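Long-range contacts in alpha-galactosidase (Thermus thermophilus, PDB 6LCJ), which probably hydrolyses terminal alpha-galactosyl residues of oligosaccharides and assembles as a hexamer of identical chains: residues E[169-174]-E[195-200]; E[173-178]-E[212-217]; E[218-223]-E[296-301]. All blocks are in the same frame, centred on the assembly; numbering follows the deposited sequence.

Interaction 1 (E[169-174]-E[195-200]); sequences FYTRIG and IDDGWQ
I173 drives its CD1 methyl into a bend of the 195-199 backbone, 3.5 Å from G198 C and 3.6 Å from D196 O, while I195 CG2 packs on the same methyl at 3.8 Å. With CG1 lying between the backbone N and the carbonyl carbon (chi1 47°) and the chain extended beyond it, the unbranched arm of isoleucine reaches into a site lined largely by peptide groups. G198 suits its place twice over: its phi is positive, and any beta carbon would collide with I173 CG1 and T171 O. The side chains of T171 and D197 run alongside each other in the same direction, and T171 CG2 rests 3.7 Å from D197 OD2. The carboxylate is fixed by others: Q200 NE2 donates to D197 OD1 (2.6 Å) nearly along its C-O axis, and W268 holds OD2. The amide of Q200 turns its other end back, where OE1 accepts the N-H of G198, so one side chain braces both residues. No direct hydrogen bond crosses the contact; instead a water donates to Y170 O (2.6 Å) and D197 O (2.8 Å), joining two carbonyls that could not bond each other. These are two loops at the C-terminal ends of neighbouring strands of a TIM barrel, 161-164 and 192-195, the end where glycosidases of this fold bind substrate.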
loop_
_atom_site.group_PDB
_atom_site.type_symbol
_atom_site.label_atom_id
_atom_site.label_comp_id
_atom_site.label_asym_id
_atom_site.label_seq_id
_atom_site.Cartn_x
_atom_site.Cartn_y
_atom_site.Cartn_z
ATOM N N PHE E 169 44.860 -10.013 16.283
ATOM C CA PHE E 169 45.297 -9.368 15.050
ATOM C C PHE E 169 44.242 -9.343 13.952
ATOM O O PHE E 169 44.390 -8.569 13.003
ATOM C CB PHE E 169 46.550 -10.057 14.512
ATOM C CG PHE E 169 47.678 -10.096 15.493
ATOM C CD1 PHE E 169 48.357 -8.938 15.826
ATOM C CD2 PHE E 169 48.062 -11.290 16.074
ATOM C CE1 PHE E 169 49.403 -8.968 16.722
ATOM C CE2 PHE E 169 49.109 -11.335 16.982
ATOM C CZ PHE E 169 49.781 -10.175 17.311
ATOM N N TYR E 170 43.193 -10.156 14.058
ATOM C CA TYR E 170 42.158 -10.297 13.023
ATOM C C TYR E 170 42.865 -10.599 11.702
ATOM O O TYR E 170 43.749 -11.473 11.692
ATOM C CB TYR E 170 41.251 -9.070 13.054
ATOM C CG TYR E 170 40.390 -9.093 14.298
ATOM C CD1 TYR E 170 39.167 -9.751 14.300
ATOM C CD2 TYR E 170 40.833 -8.533 15.497
ATOM C CE1 TYR E 170 38.382 -9.812 15.438
ATOM C CE2 TYR E 170 40.052 -8.597 16.659
ATOM C CZ TYR E 170 38.822 -9.240 16.614
ATOM O OH TYR E 170 38.004 -9.332 17.726
ATOM N N THR E 171 42.526 -9.929 10.590
ATOM C CA THR E 171 43.125 -10.269 9.300
ATOM C C THR E 171 44.517 -9.669 9.105
ATOM O O THR E 171 45.162 -9.989 8.101
ATOM C CB THR E 171 42.236 -9.814 8.125
ATOM O OG1 THR E 171 41.893 -8.433 8.283
ATOM C CG2 THR E 171 40.949 -10.634 8.029
ATOM N N ARG E 172 44.990 -8.806 10.014
ATOM C CA ARG E 172 46.313 -8.188 9.898
ATOM C C ARG E 172 47.403 -9.137 10.392
ATOM O O ARG E 172 48.120 -8.853 11.345
ATOM C CB ARG E 172 46.375 -6.887 10.677
ATOM C CG ARG E 172 45.091 -6.093 10.711
ATOM C CD ARG E 172 44.823 -5.458 9.366
ATOM N NE ARG E 172 45.829 -4.436 9.076
ATOM C CZ ARG E 172 45.724 -3.149 9.402
ATOM N NH1 ARG E 172 44.645 -2.699 10.035
ATOM N NH2 ARG E 172 46.709 -2.306 9.100
ATOM N N ILE E 173 47.526 -10.284 9.740
ATOM C CA ILE E 173 48.551 -11.251 10.108
ATOM C C ILE E 173 49.561 -11.346 8.982
ATOM O O ILE E 173 49.275 -11.034 7.818
ATOM C CB ILE E 173 47.990 -12.651 10.439
ATOM C CG1 ILE E 173 46.979 -13.105 9.376
ATOM C CG2 ILE E 173 47.393 -12.658 11.842
ATOM C CD1 ILE E 173 46.707 -14.595 9.419
ATOM N N GLY E 174 50.760 -11.779 9.344
ATOM C CA GLY E 174 51.851 -11.888 8.398
ATOM C C GLY E 174 52.843 -12.887 8.940
ATOM O O GLY E 174 52.874 -13.178 10.140
ATOM N N ILE E 195 46.892 -20.422 13.002
ATOM C CA ILE E 195 46.786 -19.259 12.120
ATOM C C ILE E 195 45.350 -19.157 11.620
ATOM O O ILE E 195 44.814 -20.113 11.049
ATOM C CB ILE E 195 47.763 -19.369 10.941
ATOM C CG1 ILE E 195 49.190 -19.363 11.446
ATOM C CG2 ILE E 195 47.590 -18.223 9.964
ATOM C CD1 ILE E 195 50.035 -20.287 10.684
ATOM N N ASP E 196 44.734 -17.998 11.812
ATOM C CA ASP E 196 43.337 -17.853 11.470
ATOM C C ASP E 196 43.187 -17.107 10.140
ATOM O O ASP E 196 44.084 -17.125 9.286
ATOM C CB ASP E 196 42.599 -17.145 12.611
ATOM C CG ASP E 196 41.130 -17.545 12.693
ATOM O OD1 ASP E 196 40.275 -16.795 12.138
ATOM O OD2 ASP E 196 40.831 -18.582 13.337
ATOM N N ASP E 197 42.041 -16.459 9.959
ATOM C CA ASP E 197 41.743 -15.712 8.749
ATOM C C ASP E 197 42.798 -14.638 8.531
ATOM O O ASP E 197 43.222 -13.966 9.474
ATOM C CB ASP E 197 40.342 -15.110 8.892
ATOM C CG ASP E 197 39.858 -14.379 7.659
ATOM O OD1 ASP E 197 40.439 -14.519 6.563
ATOM O OD2 ASP E 197 38.843 -13.661 7.794
ATOM N N GLY E 198 43.268 -14.523 7.285
ATOM C CA GLY E 198 44.253 -13.524 6.927
ATOM C C GLY E 198 45.487 -14.033 6.200
ATOM O O GLY E 198 46.286 -13.234 5.704
ATOM N N TRP E 199 45.679 -15.349 6.146
ATOM C CA TRP E 199 46.825 -15.903 5.434
ATOM C C TRP E 199 46.565 -16.141 3.948
ATOM O O TRP E 199 47.525 -16.219 3.177
ATOM C CB TRP E 199 47.264 -17.222 6.072
ATOM C CG TRP E 199 46.246 -18.313 5.933
ATOM C CD1 TRP E 199 45.221 -18.590 6.791
ATOM C CD2 TRP E 199 46.149 -19.270 4.871
ATOM N NE1 TRP E 199 44.490 -19.659 6.332
ATOM C CE2 TRP E 199 45.042 -20.102 5.159
ATOM C CE3 TRP E 199 46.889 -19.506 3.705
ATOM C CZ2 TRP E 199 44.658 -21.152 4.323
ATOM C CZ3 TRP E 199 46.512 -20.555 2.882
ATOM C CH2 TRP E 199 45.404 -21.364 3.196
ATOM N N GLN E 200 45.305 -16.235 3.530
ATOM C CA GLN E 200 44.922 -16.670 2.192
ATOM C C GLN E 200 44.827 -15.496 1.214
ATOM O O GLN E 200 44.729 -14.331 1.601
ATOM C CB GLN E 200 43.586 -17.419 2.244
ATOM C CG GLN E 200 42.362 -16.531 2.468
ATOM C CD GLN E 200 42.208 -16.032 3.919
ATOM O OE1 GLN E 200 43.061 -16.264 4.776
ATOM N NE2 GLN E 200 41.110 -15.348 4.188
HETATM O O HOH W 1 43.969 -13.977 12.177
#

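Interaction 2 (E[173-178]-E[212-217]); sequences IGEDLL and FPRGMA
E175 and R214 meet through both oxygens of the carboxylate. OE1 offers its syn lone pair to the backbone N of R214, a nearly straight bond of 2.7 Å (165°). OE2 is met from above the carboxylate plane by R214 NH2 at 2.8 Å and, more weakly, by NE, whose N-H edge faces it; the two flat groups stand 74° apart, so this is not the coplanar bidentate pairing. Glutamate has the length required: CG is anti to the backbone N (chi1 151°) and the chain stays extended, carrying the carboxylate past P213, whose CD lies 3.2 Å from OE1. D176 OD1 adds a longer salt bridge, 3.6 Å from R214 NH2 at the guanidinium edge. Further in, F212 turns one ring face to the start of the helix, with E175 N 3.8 Å above its centre, while L178 CD1 approaches the ring edge and I173 CD1 lies 3.9 Å from F212 CZ. A type I turn from F212 to G215, closed by G215 N to F212 O, presents the R214 N-H, and the positive phi of G215 is easy for glycine. Were E175 an alanine, the turn's N-H would probably lose its acceptor and the guanidinium, left with distant D176, would be freer to swing. Two acidic groups in the first turn of helix 175-185 should also suit its partial positive charge, so arginine and helix end together probably stabilise the carboxylates in their ionised form.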
loop_
_atom_site.group_PDB
_atom_site.type_symbol
_atom_site.label_atom_id
_atom_site.label_comp_id
_atom_site.label_asym_id
_atom_site.label_seq_id
_atom_site.Cartn_x
_atom_site.Cartn_y
_atom_site.Cartn_z
ATOM N N ILE E 173 47.526 -10.284 9.740
ATOM C CA ILE E 173 48.551 -11.251 10.108
ATOM C C ILE E 173 49.561 -11.346 8.982
ATOM O O ILE E 173 49.275 -11.034 7.818
ATOM C CB ILE E 173 47.990 -12.651 10.439
ATOM C CG1 ILE E 173 46.979 -13.105 9.376
ATOM C CG2 ILE E 173 47.393 -12.658 11.842
ATOM C CD1 ILE E 173 46.707 -14.595 9.419
ATOM N N GLY E 174 50.760 -11.779 9.344
ATOM C CA GLY E 174 51.851 -11.888 8.398
ATOM C C GLY E 174 52.843 -12.887 8.940
ATOM O O GLY E 174 52.874 -13.178 10.140
ATOM N N GLU E 175 53.640 -13.434 8.027
ATOM C CA GLU E 175 54.606 -14.461 8.395
ATOM C C GLU E 175 55.584 -13.948 9.449
ATOM O O GLU E 175 55.828 -14.619 10.461
ATOM C CB GLU E 175 55.305 -14.937 7.120
ATOM C CG GLU E 175 56.718 -15.453 7.217
ATOM C CD GLU E 175 57.397 -15.458 5.842
ATOM O OE1 GLU E 175 56.911 -16.168 4.925
ATOM O OE2 GLU E 175 58.397 -14.725 5.665
ATOM N N ASP E 176 56.114 -12.736 9.256
ATOM C CA ASP E 176 57.080 -12.177 10.202
ATOM C C ASP E 176 56.460 -11.973 11.582
ATOM O O ASP E 176 57.023 -12.399 12.599
ATOM C CB ASP E 176 57.634 -10.852 9.667
ATOM C CG ASP E 176 58.827 -11.041 8.712
ATOM O OD1 ASP E 176 59.266 -12.201 8.475
ATOM O OD2 ASP E 176 59.319 -10.012 8.189
ATOM N N LEU E 177 55.294 -11.321 11.631
ATOM C CA LEU E 177 54.641 -11.020 12.898
ATOM C C LEU E 177 54.324 -12.287 13.686
ATOM O O LEU E 177 54.522 -12.328 14.908
ATOM C CB LEU E 177 53.370 -10.217 12.628
ATOM C CG LEU E 177 52.226 -10.219 13.642
ATOM C CD1 LEU E 177 52.603 -9.400 14.842
ATOM C CD2 LEU E 177 51.004 -9.635 12.989
ATOM N N LEU E 178 53.847 -13.338 13.005
ATOM C CA LEU E 178 53.491 -14.563 13.713
ATOM C C LEU E 178 54.721 -15.345 14.157
ATOM O O LEU E 178 54.649 -16.102 15.136
ATOM C CB LEU E 178 52.581 -15.440 12.846
ATOM C CG LEU E 178 51.175 -14.868 12.572
ATOM C CD1 LEU E 178 50.330 -15.804 11.712
ATOM C CD2 LEU E 178 50.435 -14.526 13.871
ATOM N N PHE E 212 52.857 -13.783 3.399
ATOM C CA PHE E 212 53.421 -15.080 3.787
ATOM C C PHE E 212 54.381 -15.587 2.708
ATOM O O PHE E 212 54.184 -16.665 2.134
ATOM C CB PHE E 212 52.306 -16.093 4.058
ATOM C CG PHE E 212 51.491 -15.763 5.270
ATOM C CD1 PHE E 212 50.553 -14.739 5.236
ATOM C CD2 PHE E 212 51.689 -16.437 6.458
ATOM C CE1 PHE E 212 49.828 -14.403 6.360
ATOM C CE2 PHE E 212 50.966 -16.105 7.583
ATOM C CZ PHE E 212 50.030 -15.092 7.533
ATOM N N PRO E 213 55.466 -14.843 2.434
ATOM C CA PRO E 213 56.297 -15.170 1.257
ATOM C C PRO E 213 56.933 -16.552 1.291
ATOM O O PRO E 213 57.085 -17.162 0.231
ATOM C CB PRO E 213 57.358 -14.059 1.253
ATOM C CG PRO E 213 57.358 -13.512 2.641
ATOM C CD PRO E 213 55.957 -13.640 3.133
ATOM N N ARG E 214 57.312 -17.080 2.454
ATOM C CA ARG E 214 57.942 -18.396 2.434
ATOM C C ARG E 214 56.932 -19.540 2.413
ATOM O O ARG E 214 57.345 -20.704 2.423
ATOM C CB ARG E 214 58.905 -18.552 3.616
ATOM C CG ARG E 214 60.273 -17.900 3.364
ATOM C CD ARG E 214 61.103 -17.743 4.634
ATOM N NE ARG E 214 60.571 -16.686 5.484
ATOM C CZ ARG E 214 61.071 -16.338 6.667
ATOM N NH1 ARG E 214 62.141 -16.963 7.149
ATOM N NH2 ARG E 214 60.492 -15.361 7.365
ATOM N N GLY E 215 55.634 -19.251 2.377
ATOM C CA GLY E 215 54.640 -20.294 2.231
ATOM C C GLY E 215 54.230 -20.918 3.552
ATOM O O GLY E 215 54.916 -20.816 4.572
ATOM N N MET E 216 53.083 -21.600 3.515
ATOM C CA MET E 216 52.471 -22.071 4.751
ATOM C C MET E 216 53.183 -23.286 5.319
ATOM O O MET E 216 53.149 -23.497 6.536
ATOM C CB MET E 216 50.985 -22.380 4.531
ATOM C CG MET E 216 50.185 -21.200 4.002
ATOM S SD MET E 216 50.438 -19.654 4.913
ATOM C CE MET E 216 49.753 -20.076 6.522
ATOM N N ALA E 217 53.831 -24.093 4.483
ATOM C CA ALA E 217 54.505 -25.273 5.015
ATOM C C ALA E 217 55.716 -24.887 5.849
ATOM O O ALA E 217 56.064 -25.597 6.796
ATOM C CB ALA E 217 54.918 -26.206 3.881
#

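Interaction 3 (E[218-223]-E[296-301]); sequences FLAERI and WGYDYL
A220 sets its methyl over one face of the Y298 ring, a CH-pi contact in which CB stands 3.8 Å from the ring centroid and 19° off the ring normal. The methyl leans toward the hydroxyl side, with Y298 CZ at 3.7 Å, and the ring offers the helix a face and not an edge. Alanine fits because its beta carbon points at the other segment, where the ring face and a backbone carbonyl both come close to that methyl: A220 CB is also 3.7 Å from W296 O. G297 comes close too, its CA 5.5 Å from that of A220. It ends helix 280-296 in a Schellman motif with positive phi, a conformation easy for glycine, and a beta carbon here would press on A220 CB. Y298 reaches the helix because CG lies anti to its carbonyl carbon, beside the backbone N (chi1 -57°). W296 CB sits in the ring plane at an edge, and L219 CB approaches Y298 OH at 3.8 Å. The hydroxyl itself bonds to the carbonyl O of M216, in the first turn of helix 216-224, so a tyrosine both packs flat and satisfies its buried polar end. A230 and L232 of strand 229-234 and I195 of strand 192-195 also touch Y298. Helix 216-224, which links strands 192-195 and 229-234, thus packs across to the beginning of the next strand, 298-303, a helix-over-sheet layer characteristic of the TIM barrel.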
loop_
_atom_site.group_PDB
_atom_site.type_symbol
_atom_site.label_atom_id
_atom_site.label_comp_id
_atom_site.label_asym_id
_atom_site.label_seq_id
_atom_site.Cartn_x
_atom_site.Cartn_y
_atom_site.Cartn_z
ATOM N N PHE E 218 56.352 -23.761 5.521
ATOM C CA PHE E 218 57.488 -23.275 6.295
ATOM C C PHE E 218 57.054 -22.828 7.686
ATOM O O PHE E 218 57.642 -23.236 8.699
ATOM C CB PHE E 218 58.158 -22.128 5.541
ATOM C CG PHE E 218 59.007 -21.250 6.399
ATOM C CD1 PHE E 218 60.281 -21.655 6.780
ATOM C CD2 PHE E 218 58.541 -20.010 6.822
ATOM C CE1 PHE E 218 61.077 -20.844 7.581
ATOM C CE2 PHE E 218 59.329 -19.186 7.619
ATOM C CZ PHE E 218 60.602 -19.608 8.001
ATOM N N LEU E 219 56.026 -21.978 7.746
ATOM C CA LEU E 219 55.445 -21.552 9.013
ATOM C C LEU E 219 55.118 -22.733 9.922
ATOM O O LEU E 219 55.400 -22.697 11.124
ATOM C CB LEU E 219 54.186 -20.737 8.737
ATOM C CG LEU E 219 53.831 -19.609 9.694
ATOM C CD1 LEU E 219 55.043 -18.744 9.965
ATOM C CD2 LEU E 219 52.720 -18.810 9.056
ATOM N N ALA E 220 54.512 -23.787 9.375
ATOM C CA ALA E 220 54.150 -24.915 10.228
ATOM C C ALA E 220 55.380 -25.643 10.758
ATOM O O ALA E 220 55.347 -26.167 11.875
ATOM C CB ALA E 220 53.244 -25.894 9.479
ATOM N N GLU E 221 56.471 -25.689 9.980
ATOM C CA GLU E 221 57.662 -26.389 10.446
ATOM C C GLU E 221 58.350 -25.618 11.566
ATOM O O GLU E 221 58.831 -26.220 12.534
ATOM C CB GLU E 221 58.618 -26.642 9.281
ATOM C CG GLU E 221 59.908 -27.382 9.668
ATOM C CD GLU E 221 59.683 -28.616 10.558
ATOM O OE1 GLU E 221 58.707 -29.374 10.326
ATOM O OE2 GLU E 221 60.495 -28.831 11.493
ATOM N N ARG E 222 58.395 -24.283 11.459
ATOM C CA ARG E 222 58.845 -23.455 12.575
ATOM C C ARG E 222 57.997 -23.688 13.826
ATOM O O ARG E 222 58.524 -23.699 14.946
ATOM C CB ARG E 222 58.816 -21.976 12.178
ATOM C CG ARG E 222 59.754 -21.615 11.030
ATOM C CD ARG E 222 61.206 -21.456 11.484
ATOM N NE ARG E 222 61.801 -20.199 11.010
ATOM C CZ ARG E 222 62.029 -19.124 11.774
ATOM N NH1 ARG E 222 61.715 -19.136 13.070
ATOM N NH2 ARG E 222 62.570 -18.029 11.238
ATOM N N ILE E 223 56.684 -23.886 13.657
ATOM C CA ILE E 223 55.799 -24.108 14.801
ATOM C C ILE E 223 56.089 -25.452 15.454
ATOM O O ILE E 223 56.134 -25.563 16.687
ATOM C CB ILE E 223 54.322 -24.012 14.376
ATOM C CG1 ILE E 223 53.954 -22.585 14.002
ATOM C CG2 ILE E 223 53.401 -24.503 15.487
ATOM C CD1 ILE E 223 52.699 -22.522 13.184
ATOM N N TRP E 296 51.030 -29.791 4.280
ATOM C CA TRP E 296 51.771 -28.611 4.694
ATOM C C TRP E 296 52.345 -28.733 6.099
ATOM O O TRP E 296 53.243 -27.961 6.444
ATOM C CB TRP E 296 50.859 -27.392 4.629
ATOM C CG TRP E 296 50.772 -26.793 3.282
ATOM C CD1 TRP E 296 51.585 -27.041 2.229
ATOM C CD2 TRP E 296 49.815 -25.814 2.841
ATOM N NE1 TRP E 296 51.195 -26.285 1.146
ATOM C CE2 TRP E 296 50.111 -25.524 1.498
ATOM C CE3 TRP E 296 48.738 -25.159 3.455
ATOM C CZ2 TRP E 296 49.370 -24.606 0.752
ATOM C CZ3 TRP E 296 48.006 -24.254 2.719
ATOM C CH2 TRP E 296 48.325 -23.985 1.373
ATOM N N GLY E 297 51.835 -29.649 6.924
ATOM C CA GLY E 297 52.265 -29.756 8.307
ATOM C C GLY E 297 51.212 -29.423 9.351
ATOM O O GLY E 297 51.460 -29.657 10.548
ATOM N N TYR E 298 50.047 -28.904 8.953
ATOM C CA TYR E 298 48.983 -28.594 9.904
ATOM C C TYR E 298 48.146 -29.832 10.182
ATOM O O TYR E 298 47.692 -30.492 9.245
ATOM C CB TYR E 298 48.095 -27.476 9.361
ATOM C CG TYR E 298 48.867 -26.224 9.047
ATOM C CD1 TYR E 298 49.540 -26.084 7.839
ATOM C CD2 TYR E 298 48.958 -25.193 9.971
ATOM C CE1 TYR E 298 50.261 -24.949 7.559
ATOM C CE2 TYR E 298 49.672 -24.047 9.689
ATOM C CZ TYR E 298 50.322 -23.937 8.489
ATOM O OH TYR E 298 51.030 -22.803 8.207
ATOM N N ASP E 299 47.924 -30.145 11.464
ATOM C CA ASP E 299 47.012 -31.229 11.838
ATOM C C ASP E 299 45.915 -30.771 12.806
ATOM O O ASP E 299 45.259 -31.604 13.435
ATOM C CB ASP E 299 47.788 -32.402 12.433
ATOM C CG ASP E 299 48.562 -32.015 13.681
ATOM O OD1 ASP E 299 48.815 -30.809 13.885
ATOM O OD2 ASP E 299 48.927 -32.926 14.456
ATOM N N TYR E 300 45.724 -29.463 12.950
ATOM C CA TYR E 300 44.582 -28.882 13.643
ATOM C C TYR E 300 43.955 -27.890 12.671
ATOM O O TYR E 300 44.627 -26.962 12.214
ATOM C CB TYR E 300 45.025 -28.210 14.956
ATOM C CG TYR E 300 43.941 -27.546 15.789
ATOM C CD1 TYR E 300 43.337 -26.362 15.378
ATOM C CD2 TYR E 300 43.548 -28.086 17.011
ATOM C CE1 TYR E 300 42.360 -25.750 16.144
ATOM C CE2 TYR E 300 42.571 -27.479 17.795
ATOM C CZ TYR E 300 41.987 -26.312 17.355
ATOM O OH TYR E 300 41.016 -25.714 18.113
ATOM N N LEU E 301 42.697 -28.113 12.305
ATOM C CA LEU E 301 42.047 -27.312 11.272
ATOM C C LEU E 301 40.772 -26.685 11.810
ATOM O O LEU E 301 39.942 -27.372 12.415
ATOM C CB LEU E 301 41.728 -28.153 10.040
ATOM C CG LEU E 301 42.936 -28.827 9.392
ATOM C CD1 LEU E 301 42.486 -29.704 8.211
ATOM C CD2 LEU E 301 43.946 -27.763 8.962
#

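From the N terminus, interaction 1 brings the loop after helix 166-169 back against the end of strand 192-195, closing a loop that holds helix 175-185. Interaction 2 starts from the same region, sharing I173 and G174, but reaches on to 212-217, so the two loops interleave rather than nest. Interaction 3 follows in series, opening on helix 216-224 just after interaction 2 closes; it closes a longer loop, holding strand 229-234 and helix 280-296, at strand 298-303. All three lie on the same side of the chain's centre and touch: W199 packs on F212, F212 on L219, and I195 on L219. Together they tie successive strand-and-helix units of the barrel to one another.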